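Local coordinates for nucleoside diphosphate kinase (Pyrobaculum aerophilum, PDB 1XQI), which catalyses transfer of the gamma phosphate of ATP to nucleoside diphosphates, probably by a ping-pong route through a phosphorylated enzyme intermediate, at residues A[47-52]-A[116-121]. The protein carries 6 engineered substitutions. Residues are numbered along the deposited sequence; the frame is centred on the assembly and turned at random.
Sequences VALKMV and PNVVMV. Engineered in segment 116-121: N117 (natural residue Ile).
K50 and V119 pair by two backbone bonds, K50 N to V119 O at 3.0 Å and V119 N to K50 O at 2.9 Å, at the middle of an antiparallel strand pair. It is a worked example of how such a sheet sorts its side chains onto two faces. On the face of L49, M51, V118 and M120, packing is close: L49 CD2 crosses to V118 CG1 at 3.5 Å. The other V118 branch, CG2, meets M51 CE at 3.8 Å. M51 extends with CG opposite its backbone N (chi1 173°) and then bends at chi3; its CG lies alongside CB of P116, a partly exposed residue at the end of the pair, at 3.9 Å. On the other face V52 CG2 touches V119 CG2 at 3.7 Å, and A48 CB meets V121 CG2 at 3.8 Å; F188, W187 and I184 pack against this side. The looser member is here too: K50 is partly exposed, and its side chain makes no close contact with 116-121, its NZ bonding to W187 O. N117, an engineered residue, gives ND2 to L22 O of strand 17-22, close to K23, which by similarity binds ATP. This is the pairing of strands 45-52 and 117-123 in the ferredoxin-like sheet. L49 packs on L49 of the second subunit. The chemistry therefore implies an apolar seam in which alternate backbone groups are satisfied across the pair, while the intervening ones turn outward, V118 and M120 to strand 17-22, L49 and M51 to the second subunit, so that strand 45-52, outermost within its own chain, joins the dimer along its other edge.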
ATOM      1  N   VAL A  47       3.581  -5.657   7.311  1.00 30.71           N
ATOM      2  CA  VAL A  47       3.883  -7.022   6.819  1.00 29.71           C
ATOM      3  C   VAL A  47       2.813  -7.534   5.810  1.00 29.65           C
ATOM      4  O   VAL A  47       2.926  -8.647   5.284  1.00 29.18           O
ATOM      5  CB  VAL A  47       4.097  -8.050   8.010  1.00 30.06           C
ATOM      6  CG1 VAL A  47       5.281  -7.665   8.942  1.00 28.73           C
ATOM      7  CG2 VAL A  47       2.867  -8.220   8.808  1.00 30.03           C
ATOM      8  N   ALA A  48       1.774  -6.711   5.562  1.00 29.24           N
ATOM      9  CA  ALA A  48       0.719  -6.971   4.582  1.00 28.68           C
ATOM     10  C   ALA A  48       0.050  -5.639   4.247  1.00 28.81           C
ATOM     11  O   ALA A  48      -0.126  -4.772   5.102  1.00 29.31           O
ATOM     12  CB  ALA A  48      -0.295  -7.998   5.097  1.00 28.76           C
ATOM     13  N   LEU A  49      -0.277  -5.462   2.980  1.00 28.82           N
ATOM     14  CA  LEU A  49      -0.786  -4.207   2.472  1.00 28.99           C
ATOM     15  C   LEU A  49      -1.492  -4.470   1.159  1.00 28.90           C
ATOM     16  O   LEU A  49      -0.889  -5.031   0.271  1.00 29.10           O
ATOM     17  CB  LEU A  49       0.364  -3.249   2.207  1.00 29.24           C
ATOM     18  CG  LEU A  49       0.216  -1.708   2.210  1.00 28.65           C
ATOM     19  CD1 LEU A  49       1.063  -1.184   1.098  1.00 27.56           C
ATOM     20  CD2 LEU A  49      -1.125  -1.236   2.033  1.00 27.04           C
ATOM     21  N   LYS A  50      -2.762  -4.079   1.039  1.00 28.86           N
ATOM     22  CA  LYS A  50      -3.423  -4.071  -0.253  1.00 29.55           C
ATOM     23  C   LYS A  50      -4.536  -3.040  -0.331  1.00 29.44           C
ATOM     24  O   LYS A  50      -5.144  -2.741   0.682  1.00 29.49           O
ATOM     25  CB  LYS A  50      -3.955  -5.453  -0.611  1.00 30.17           C
ATOM     26  CG  LYS A  50      -4.943  -6.069   0.347  1.00 30.35           C
ATOM     27  CD  LYS A  50      -5.329  -7.409  -0.210  1.00 35.10           C
ATOM     28  CE  LYS A  50      -6.272  -8.145   0.717  1.00 38.02           C
ATOM     29  NZ  LYS A  50      -6.253  -9.596   0.352  1.00 38.15           N
HETATM   30  N   MSE A  51      -4.762  -2.476  -1.520  1.00 29.46           N
HETATM   31  CA  MSE A  51      -5.936  -1.628  -1.794  1.00 30.09           C
HETATM   32  C   MSE A  51      -7.061  -2.612  -2.268  1.00 32.51           C
HETATM   33  O   MSE A  51      -6.819  -3.476  -3.123  1.00 33.11           O
HETATM   34  CB  MSE A  51      -5.620  -0.546  -2.847  1.00 28.62           C
HETATM   35  CG  MSE A  51      -6.870   0.254  -3.276  1.00 24.42           C
HETATM   36 SE   MSE A  51      -6.498   1.612  -4.428  1.00 12.37          SE
HETATM   37  CE  MSE A  51      -5.672   2.642  -3.268  1.00 16.82           C
ATOM     38  N   VAL A  52      -8.256  -2.506  -1.684  1.00 33.87           N
ATOM     39  CA  VAL A  52      -9.373  -3.374  -2.072  1.00 35.51           C
ATOM     40  C   VAL A  52     -10.674  -2.601  -2.176  1.00 36.57           C
ATOM     41  O   VAL A  52     -10.981  -1.756  -1.341  1.00 36.87           O
ATOM     42  CB  VAL A  52      -9.604  -4.538  -1.064  1.00 35.75           C
ATOM     43  CG1 VAL A  52      -8.555  -5.653  -1.227  1.00 36.58           C
ATOM     44  CG2 VAL A  52      -9.662  -3.997   0.403  1.00 36.91           C
ATOM     45  N   PRO A 116     -12.590   2.572  -2.587  1.00 33.58           N
ATOM     46  CA  PRO A 116     -11.458   1.731  -2.160  1.00 32.76           C
ATOM     47  C   PRO A 116     -11.066   1.934  -0.670  1.00 31.41           C
ATOM     48  O   PRO A 116     -11.045   3.079  -0.178  1.00 30.71           O
ATOM     49  CB  PRO A 116     -10.312   2.173  -3.097  1.00 32.99           C
ATOM     50  CG  PRO A 116     -11.009   2.861  -4.295  1.00 32.71           C
ATOM     51  CD  PRO A 116     -12.238   3.492  -3.698  1.00 33.43           C
ATOM     52  N   ASN A 117     -10.801   0.814   0.010  1.00 29.19           N
ATOM     53  CA  ASN A 117     -10.075   0.767   1.277  1.00 27.97           C
ATOM     54  C   ASN A 117      -8.647   0.308   1.037  1.00 27.35           C
ATOM     55  O   ASN A 117      -8.295  -0.187  -0.038  1.00 27.32           O
ATOM     56  CB  ASN A 117     -10.697  -0.242   2.245  1.00 28.17           C
ATOM     57  CG  ASN A 117     -12.108   0.107   2.647  1.00 30.62           C
ATOM     58  OD1 ASN A 117     -13.068  -0.567   2.249  1.00 33.54           O
ATOM     59  ND2 ASN A 117     -12.252   1.157   3.448  1.00 31.80           N
ATOM     60  N   VAL A 118      -7.820   0.453   2.057  1.00 27.34           N
ATOM     61  CA  VAL A 118      -6.450  -0.022   2.044  1.00 26.46           C
ATOM     62  C   VAL A 118      -6.352  -0.713   3.378  1.00 25.84           C
ATOM     63  O   VAL A 118      -6.675  -0.109   4.406  1.00 25.74           O
ATOM     64  CB  VAL A 118      -5.432   1.158   1.869  1.00 27.29           C
ATOM     65  CG1 VAL A 118      -3.981   0.752   2.252  1.00 27.26           C
ATOM     66  CG2 VAL A 118      -5.450   1.632   0.425  1.00 25.98           C
ATOM     67  N   VAL A 119      -5.985  -1.995   3.335  1.00 25.00           N
ATOM     68  CA  VAL A 119      -5.857  -2.862   4.492  1.00 24.32           C
ATOM     69  C   VAL A 119      -4.368  -3.124   4.747  1.00 24.05           C
ATOM     70  O   VAL A 119      -3.602  -3.407   3.810  1.00 23.72           O
ATOM     71  CB  VAL A 119      -6.558  -4.227   4.242  1.00 25.07           C
ATOM     72  CG1 VAL A 119      -6.702  -5.000   5.558  1.00 24.92           C
ATOM     73  CG2 VAL A 119      -7.959  -4.001   3.663  1.00 27.60           C
HETATM   74  N   MSE A 120      -3.947  -3.042   6.001  1.00 23.06           N
HETATM   75  CA  MSE A 120      -2.534  -3.327   6.317  1.00 22.98           C
HETATM   76  C   MSE A 120      -2.464  -4.110   7.608  1.00 23.19           C
HETATM   77  O   MSE A 120      -3.363  -4.072   8.462  1.00 22.02           O
HETATM   78  CB  MSE A 120      -1.626  -2.024   6.357  1.00 22.73           C
HETATM   79  CG  MSE A 120      -1.958  -1.014   7.471  1.00 20.96           C
HETATM   80 SE   MSE A 120      -1.017   0.528   7.320  1.00 13.47          SE
HETATM   81  CE  MSE A 120      -1.937   1.080   5.931  1.00 16.99           C
ATOM     82  N   VAL A 121      -1.372  -4.851   7.737  1.00 24.26           N
ATOM     83  CA  VAL A 121      -1.089  -5.543   8.993  1.00 25.32           C
ATOM     84  C   VAL A 121       0.183  -4.933   9.525  1.00 25.30           C
ATOM     85  O   VAL A 121       1.157  -4.760   8.780  1.00 26.47           O
ATOM     86  CB  VAL A 121      -0.963  -7.034   8.787  1.00 25.59           C
ATOM     87  CG1 VAL A 121      -0.551  -7.755  10.104  1.00 27.75           C
ATOM     88  CG2 VAL A 121      -2.296  -7.591   8.301  1.00 27.15           C
TER